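Local coordinates for probable porin (Pseudomonas aeruginosa, PDB 4FT6), which probably forms an outer-membrane beta-barrel channel of the OprD porin family, through which small solutes would pass, at residues Q294-T299 / S374-D379; D277-L280 / S286-L289. All blocks are in the same frame, centred on the assembly; numbering follows the deposited sequence.

Contact 1. Residues Q294-T299 / S374-D379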
ATOM      1  N   GLN A 294      10.266  -2.880  -1.615  1.00 55.02           N
ATOM      2  CA  GLN A 294      10.599  -2.286  -0.321  1.00 59.33           C
ATOM      3  C   GLN A 294      10.996  -0.803  -0.349  1.00 58.58           C
ATOM      4  O   GLN A 294      10.453  -0.020   0.418  1.00 66.59           O
ATOM      5  CB  GLN A 294      11.651  -3.128   0.420  1.00 64.46           C
ATOM      6  CG  GLN A 294      11.769  -2.790   1.906  1.00 63.53           C
ATOM      7  CD  GLN A 294      12.717  -3.706   2.643  1.00 71.90           C
ATOM      8  OE1 GLN A 294      12.900  -4.865   2.261  1.00 78.38           O
ATOM      9  NE2 GLN A 294      13.330  -3.194   3.710  1.00 74.32           N
ATOM     10  N   VAL A 295      11.917  -0.415  -1.227  1.00 60.64           N
ATOM     11  CA  VAL A 295      12.414   0.964  -1.228  1.00 65.02           C
ATOM     12  C   VAL A 295      12.097   1.734  -2.512  1.00 67.97           C
ATOM     13  O   VAL A 295      12.008   2.963  -2.506  1.00 79.25           O
ATOM     14  CB  VAL A 295      13.945   1.037  -0.933  1.00 61.38           C
ATOM     15  CG1 VAL A 295      14.489  -0.336  -0.509  1.00 59.33           C
ATOM     16  CG2 VAL A 295      14.705   1.586  -2.129  1.00 52.83           C
ATOM     17  N   ARG A 296      11.926   1.002  -3.603  1.00 69.05           N
ATOM     18  CA  ARG A 296      11.691   1.597  -4.911  1.00 63.73           C
ATOM     19  C   ARG A 296      10.572   0.827  -5.642  1.00 62.72           C
ATOM     20  O   ARG A 296      10.341  -0.366  -5.367  1.00 52.90           O
ATOM     21  CB  ARG A 296      12.990   1.563  -5.720  1.00 66.71           C
ATOM     22  CG  ARG A 296      12.940   2.319  -7.021  1.00 67.32           C
ATOM     23  CD  ARG A 296      14.263   2.272  -7.729  1.00 65.65           C
ATOM     24  NE  ARG A 296      14.070   2.361  -9.174  1.00 72.87           N
ATOM     25  CZ  ARG A 296      13.773   3.486  -9.811  1.00 79.78           C
ATOM     26  NH1 ARG A 296      13.632   4.615  -9.128  1.00 87.77           N
ATOM     27  NH2 ARG A 296      13.611   3.485 -11.125  1.00 80.17           N
ATOM     28  N   ASN A 297       9.870   1.498  -6.557  1.00 55.96           N
ATOM     29  CA  ASN A 297       8.742   0.869  -7.245  1.00 54.05           C
ATOM     30  C   ASN A 297       8.901   0.798  -8.783  1.00 55.35           C
ATOM     31  O   ASN A 297       8.001   0.343  -9.506  1.00 53.89           O
ATOM     32  CB  ASN A 297       7.403   1.515  -6.822  1.00 50.74           C
ATOM     33  CG  ASN A 297       7.279   2.943  -7.289  1.00 59.49           C
ATOM     34  OD1 ASN A 297       8.172   3.468  -7.961  1.00 77.33           O
ATOM     35  ND2 ASN A 297       6.163   3.577  -6.967  1.00 64.68           N
ATOM     36  N   PHE A 298      10.061   1.243  -9.258  1.00 54.82           N
ATOM     37  CA  PHE A 298      10.444   1.105 -10.661  1.00 57.00           C
ATOM     38  C   PHE A 298       9.426   1.733 -11.600  1.00 58.30           C
ATOM     39  O   PHE A 298       8.971   1.099 -12.541  1.00 67.62           O
ATOM     40  CB  PHE A 298      10.673  -0.374 -10.996  1.00 58.27           C
ATOM     41  CG  PHE A 298      11.825  -0.989 -10.230  1.00 66.73           C
ATOM     42  CD1 PHE A 298      11.631  -1.542  -8.968  1.00 64.73           C
ATOM     43  CD2 PHE A 298      13.113  -0.986 -10.757  1.00 67.58           C
ATOM     44  CE1 PHE A 298      12.709  -2.099  -8.256  1.00 67.10           C
ATOM     45  CE2 PHE A 298      14.183  -1.544 -10.049  1.00 63.74           C
ATOM     46  CZ  PHE A 298      13.984  -2.096  -8.801  1.00 56.97           C
ATOM     47  N   THR A 299       9.093   2.993 -11.348  1.00 61.58           N
ATOM     48  CA  THR A 299       8.032   3.669 -12.092  1.00 63.16           C
ATOM     49  C   THR A 299       8.486   4.932 -12.814  1.00 60.37           C
ATOM     50  O   THR A 299       7.648   5.763 -13.196  1.00 58.61           O
ATOM     51  CB  THR A 299       6.855   4.044 -11.184  1.00 60.48           C
ATOM     52  OG1 THR A 299       7.316   4.950 -10.182  1.00 63.59           O
ATOM     53  CG2 THR A 299       6.248   2.811 -10.534  1.00 54.55           C
ATOM     54  N   SER A 374      22.020   1.693  -8.230  1.00 55.47           N
ATOM     55  CA  SER A 374      21.495   2.386  -9.389  1.00 60.38           C
ATOM     56  C   SER A 374      22.526   3.368  -9.901  1.00 59.62           C
ATOM     57  O   SER A 374      23.479   3.673  -9.195  1.00 67.83           O
ATOM     58  CB  SER A 374      20.212   3.124  -8.987  1.00 66.74           C
ATOM     59  OG  SER A 374      19.792   4.002 -10.019  1.00 72.97           O
ATOM     60  N   ASN A 375      22.349   3.844 -11.130  1.00 64.03           N
ATOM     61  CA  ASN A 375      23.190   4.911 -11.677  1.00 68.81           C
ATOM     62  C   ASN A 375      22.393   6.209 -11.843  1.00 78.20           C
ATOM     63  O   ASN A 375      22.817   7.148 -12.531  1.00 88.37           O
ATOM     64  CB  ASN A 375      23.867   4.498 -13.000  1.00 70.57           C
ATOM     65  CG  ASN A 375      22.869   4.172 -14.127  1.00 76.19           C
ATOM     66  OD1 ASN A 375      21.650   4.349 -13.999  1.00 74.58           O
ATOM     67  ND2 ASN A 375      23.406   3.702 -15.250  1.00 77.55           N
ATOM     68  N   HIS A 376      21.220   6.241 -11.215  1.00 73.82           N
ATOM     69  CA  HIS A 376      20.412   7.457 -11.140  1.00 75.48           C
ATOM     70  C   HIS A 376      19.820   7.673  -9.737  1.00 72.54           C
ATOM     71  O   HIS A 376      19.917   8.765  -9.187  1.00 75.83           O
ATOM     72  CB  HIS A 376      19.337   7.494 -12.240  1.00 66.25           C
ATOM     73  CG  HIS A 376      18.324   6.397 -12.151  1.00 67.68           C
ATOM     74  ND1 HIS A 376      18.588   5.099 -12.523  1.00 78.78           N
ATOM     75  CD2 HIS A 376      17.019   6.420 -11.766  1.00 71.13           C
ATOM     76  CE1 HIS A 376      17.501   4.359 -12.355  1.00 77.70           C
ATOM     77  NE2 HIS A 376      16.542   5.140 -11.895  1.00 74.09           N
ATOM     78  N   ALA A 377      19.239   6.624  -9.156  1.00 65.19           N
ATOM     79  CA  ALA A 377      18.714   6.703  -7.795  1.00 59.55           C
ATOM     80  C   ALA A 377      19.831   6.586  -6.767  1.00 67.82           C
ATOM     81  O   ALA A 377      20.913   6.063  -7.056  1.00 74.19           O
ATOM     82  CB  ALA A 377      17.670   5.622  -7.549  1.00 48.76           C
ATOM     83  N   ALA A 378      19.555   7.064  -5.559  1.00 69.17           N
ATOM     84  CA  ALA A 378      20.510   6.979  -4.460  1.00 62.70           C
ATOM     85  C   ALA A 378      20.626   5.529  -4.007  1.00 65.26           C
ATOM     86  O   ALA A 378      19.610   4.876  -3.740  1.00 68.36           O
ATOM     87  CB  ALA A 378      20.056   7.871  -3.287  1.00 50.06           C
ATOM     88  N   ASP A 379      21.851   5.021  -3.916  1.00 72.06           N
ATOM     89  CA  ASP A 379      22.053   3.653  -3.440  1.00 75.94           C
ATOM     90  C   ASP A 379      21.713   3.555  -1.939  1.00 71.97           C
ATOM     91  O   ASP A 379      22.191   4.369  -1.134  1.00 64.74           O
ATOM     92  CB  ASP A 379      23.496   3.188  -3.699  1.00 75.44           C
ATOM     93  CG  ASP A 379      23.896   3.274  -5.174  1.00 78.54           C
ATOM     94  OD1 ASP A 379      23.015   3.475  -6.038  1.00 72.36           O
ATOM     95  OD2 ASP A 379      25.105   3.133  -5.470  1.00 85.16           O
TER
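Within the beta-barrel of this OprD-family porin, R296 of the long loop that joins strands 264-274 and 304-313 reaches H376 and A377 in the short loop between strands 364-374 and 380-392. It illustrates how one long side chain can span two loops whose backbones stay apart: the CA atoms of R296 and A377 are 9.1 Å from each other. The arginine covers that gap because its CG stands anti to the backbone N (chi1 -172°) and the chain runs extended on to NE. At its end, NE2 of H376 comes over one face of the guanidinium, 3.5 Å from R296 NH2. Seen from the histidine, NH2 lies at the edge of the imidazole near its plane, and the two flat groups are 83° apart. The planes make this an edge-to-face approach of imidazole to guanidinium; the angle at NH2 is poor for a hydrogen bond, and the charge of the arginine is met by a salt bridge from NH2 to E303. The CB of A377 approaches obliquely, 4.5 Å from R296 NH1. Nearer the root of the group, R296 NE lies 3.8 Å above one face of the ring of F298, a residue of the same loop, offset toward its rim.

The loop 374-379 is ordered by S374. Its OG accepts from the backbone N of H376 at 2.9 Å and from the backbone N of A377 at 2.8 Å, which ties down the backbone at the two residues the arginine touches. H376 ND1 makes a weak bond to N375 OD1, in the plane of the ring, while D379 OD1 takes the backbone N of S374 at 3.0 Å. Such an ST turn, extended to an ST motif, here shapes the link between two neighbouring antiparallel strands of a porin barrel.

Contact 2. Residues D277-L280 / S286-L289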
ATOM      1  N   ASP A 277       5.569  10.188 -19.388  1.00 62.20           N
ATOM      2  CA  ASP A 277       5.564  10.230 -17.930  1.00 58.70           C
ATOM      3  C   ASP A 277       5.590   8.818 -17.376  1.00 58.67           C
ATOM      4  O   ASP A 277       5.109   7.879 -18.021  1.00 57.32           O
ATOM      5  CB  ASP A 277       4.311  10.939 -17.407  1.00 54.97           C
ATOM      6  CG  ASP A 277       4.264  12.401 -17.782  1.00 66.38           C
ATOM      7  OD1 ASP A 277       5.048  13.190 -17.203  1.00 70.76           O
ATOM      8  OD2 ASP A 277       3.425  12.772 -18.638  1.00 71.07           O
ATOM      9  N   GLY A 278       6.163   8.671 -16.185  1.00 55.58           N
ATOM     10  CA  GLY A 278       6.120   7.405 -15.482  1.00 54.49           C
ATOM     11  C   GLY A 278       4.776   7.256 -14.779  1.00 57.50           C
ATOM     12  O   GLY A 278       3.867   8.075 -14.980  1.00 59.18           O
ATOM     13  N   MET A 279       4.647   6.217 -13.956  1.00 57.44           N
ATOM     14  CA  MET A 279       3.400   5.954 -13.238  1.00 53.59           C
ATOM     15  C   MET A 279       2.923   7.172 -12.431  1.00 59.49           C
ATOM     16  O   MET A 279       3.699   7.816 -11.725  1.00 61.89           O
ATOM     17  CB  MET A 279       3.568   4.763 -12.306  1.00 47.85           C
ATOM     18  CG  MET A 279       2.372   4.527 -11.430  1.00 51.45           C
ATOM     19  SD  MET A 279       1.110   3.622 -12.318  1.00 63.56           S
ATOM     20  CE  MET A 279      -0.248   3.675 -11.134  1.00 58.47           C
ATOM     21  N   LEU A 280       1.641   7.482 -12.565  1.00 56.43           N
ATOM     22  CA  LEU A 280       1.018   8.612 -11.911  1.00 47.78           C
ATOM     23  C   LEU A 280       0.031   8.066 -10.879  1.00 50.60           C
ATOM     24  O   LEU A 280      -0.820   7.230 -11.188  1.00 52.98           O
ATOM     25  CB  LEU A 280       0.286   9.487 -12.934  1.00 47.63           C
ATOM     26  CG  LEU A 280       1.210  10.179 -13.943  1.00 57.44           C
ATOM     27  CD1 LEU A 280       0.465  10.627 -15.214  1.00 54.04           C
ATOM     28  CD2 LEU A 280       1.897  11.370 -13.279  1.00 51.88           C
ATOM     29  N   SER A 286       0.215   3.623  -2.160  1.00 65.44           N
ATOM     30  CA  SER A 286       0.899   2.457  -2.715  1.00 67.79           C
ATOM     31  C   SER A 286       0.278   2.129  -4.076  1.00 63.17           C
ATOM     32  O   SER A 286      -0.674   2.787  -4.489  1.00 56.36           O
ATOM     33  CB  SER A 286       0.756   1.263  -1.770  1.00 72.81           C
ATOM     34  OG  SER A 286       2.019   0.809  -1.330  1.00 78.00           O
ATOM     35  N   THR A 287       0.817   1.127  -4.774  1.00 62.93           N
ATOM     36  CA  THR A 287       0.256   0.680  -6.051  1.00 56.32           C
ATOM     37  C   THR A 287       0.238  -0.831  -6.125  1.00 60.51           C
ATOM     38  O   THR A 287       0.967  -1.492  -5.398  1.00 66.17           O
ATOM     39  CB  THR A 287       1.032   1.222  -7.265  1.00 61.16           C
ATOM     40  OG1 THR A 287       2.358   0.671  -7.277  1.00 62.09           O
ATOM     41  CG2 THR A 287       1.079   2.753  -7.239  1.00 57.63           C
ATOM     42  N   PRO A 288      -0.602  -1.388  -7.006  1.00 60.40           N
ATOM     43  CA  PRO A 288      -0.554  -2.852  -7.127  1.00 51.58           C
ATOM     44  C   PRO A 288       0.487  -3.320  -8.142  1.00 53.70           C
ATOM     45  O   PRO A 288       0.456  -4.507  -8.494  1.00 53.46           O
ATOM     46  CB  PRO A 288      -1.942  -3.202  -7.652  1.00 37.90           C
ATOM     47  CG  PRO A 288      -2.329  -1.954  -8.492  1.00 56.91           C
ATOM     48  CD  PRO A 288      -1.770  -0.788  -7.688  1.00 53.37           C
ATOM     49  N   LEU A 289       1.368  -2.435  -8.621  1.00 53.61           N
ATOM     50  CA  LEU A 289       2.418  -2.858  -9.572  1.00 56.78           C
ATOM     51  C   LEU A 289       3.309  -3.907  -8.918  1.00 56.72           C
ATOM     52  O   LEU A 289       3.626  -3.804  -7.724  1.00 60.71           O
ATOM     53  CB  LEU A 289       3.275  -1.685 -10.054  1.00 56.92           C
ATOM     54  CG  LEU A 289       2.524  -0.476 -10.613  1.00 60.54           C
ATOM     55  CD1 LEU A 289       3.494   0.639 -10.961  1.00 59.57           C
ATOM     56  CD2 LEU A 289       1.693  -0.858 -11.814  1.00 53.73           C
TER
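M279 and T287 face each other across a single loop with their CA atoms 9.5 Å apart, too distant for the backbones to pair as strands. Both segments belong to the long connection between strands 264-274 and 304-313 of the porin beta-barrel, and the example is of a loop that folds on itself through an apolar cluster. P288 puts a bend between two extended residues, T287 and L289, and each of these directs its CB toward the segment 277-280.

M279 carries the contact from the other side. Its CG is anti to the backbone N (chi1 174°), which sends the chain across the gap, and a bend at chi2 of 82° swings the thioether across L289. The CD1 branch of L289 then rests against the CG-SD bond, 4.1 Å from M279 SD and equally far from M279 CG, as the two side chains pass at a slant. All three touching residues are buried. T287 meets the methionine through its methyl branch, while its OG1 is hydrogen-bonded to D292 of the same loop.

The barrel wall completes the cluster. F235 of strand 226-239 touches M279, P288 and L289, and M279 also meets A252 of strand 249-261 and M273 of strand 264-274. The small interface, 116 Å² over both sides, is part of a largely apolar packing of the loop on the barrel wall, with T254, Q271 and T299 at L289. Beyond the sulfur, the CE methyl of M279 stops 4.2 Å from CG2 of T287.

From the N terminus, the chain leaves strand 264-274 and enters one long loop that supplies three of the four segments. Contact 2 closes first, joining 277-280 to 286-289 over only five intervening residues. Contact 1 opens afterwards, at 294-299, and closes at 374-379 after 74 intervening residues, having enclosed strands 304-313, 322-334, 342-354 and 364-374. The two are therefore in series, neither nested nor crossed, with centres about 14 Å apart. T299 couples them: its O makes a probable hydrogen bond to M279 N, 3.1 Å away, and its CG2 packs on L289. Together the contacts join the loop to itself and, through R296, to a loop far along the sequence.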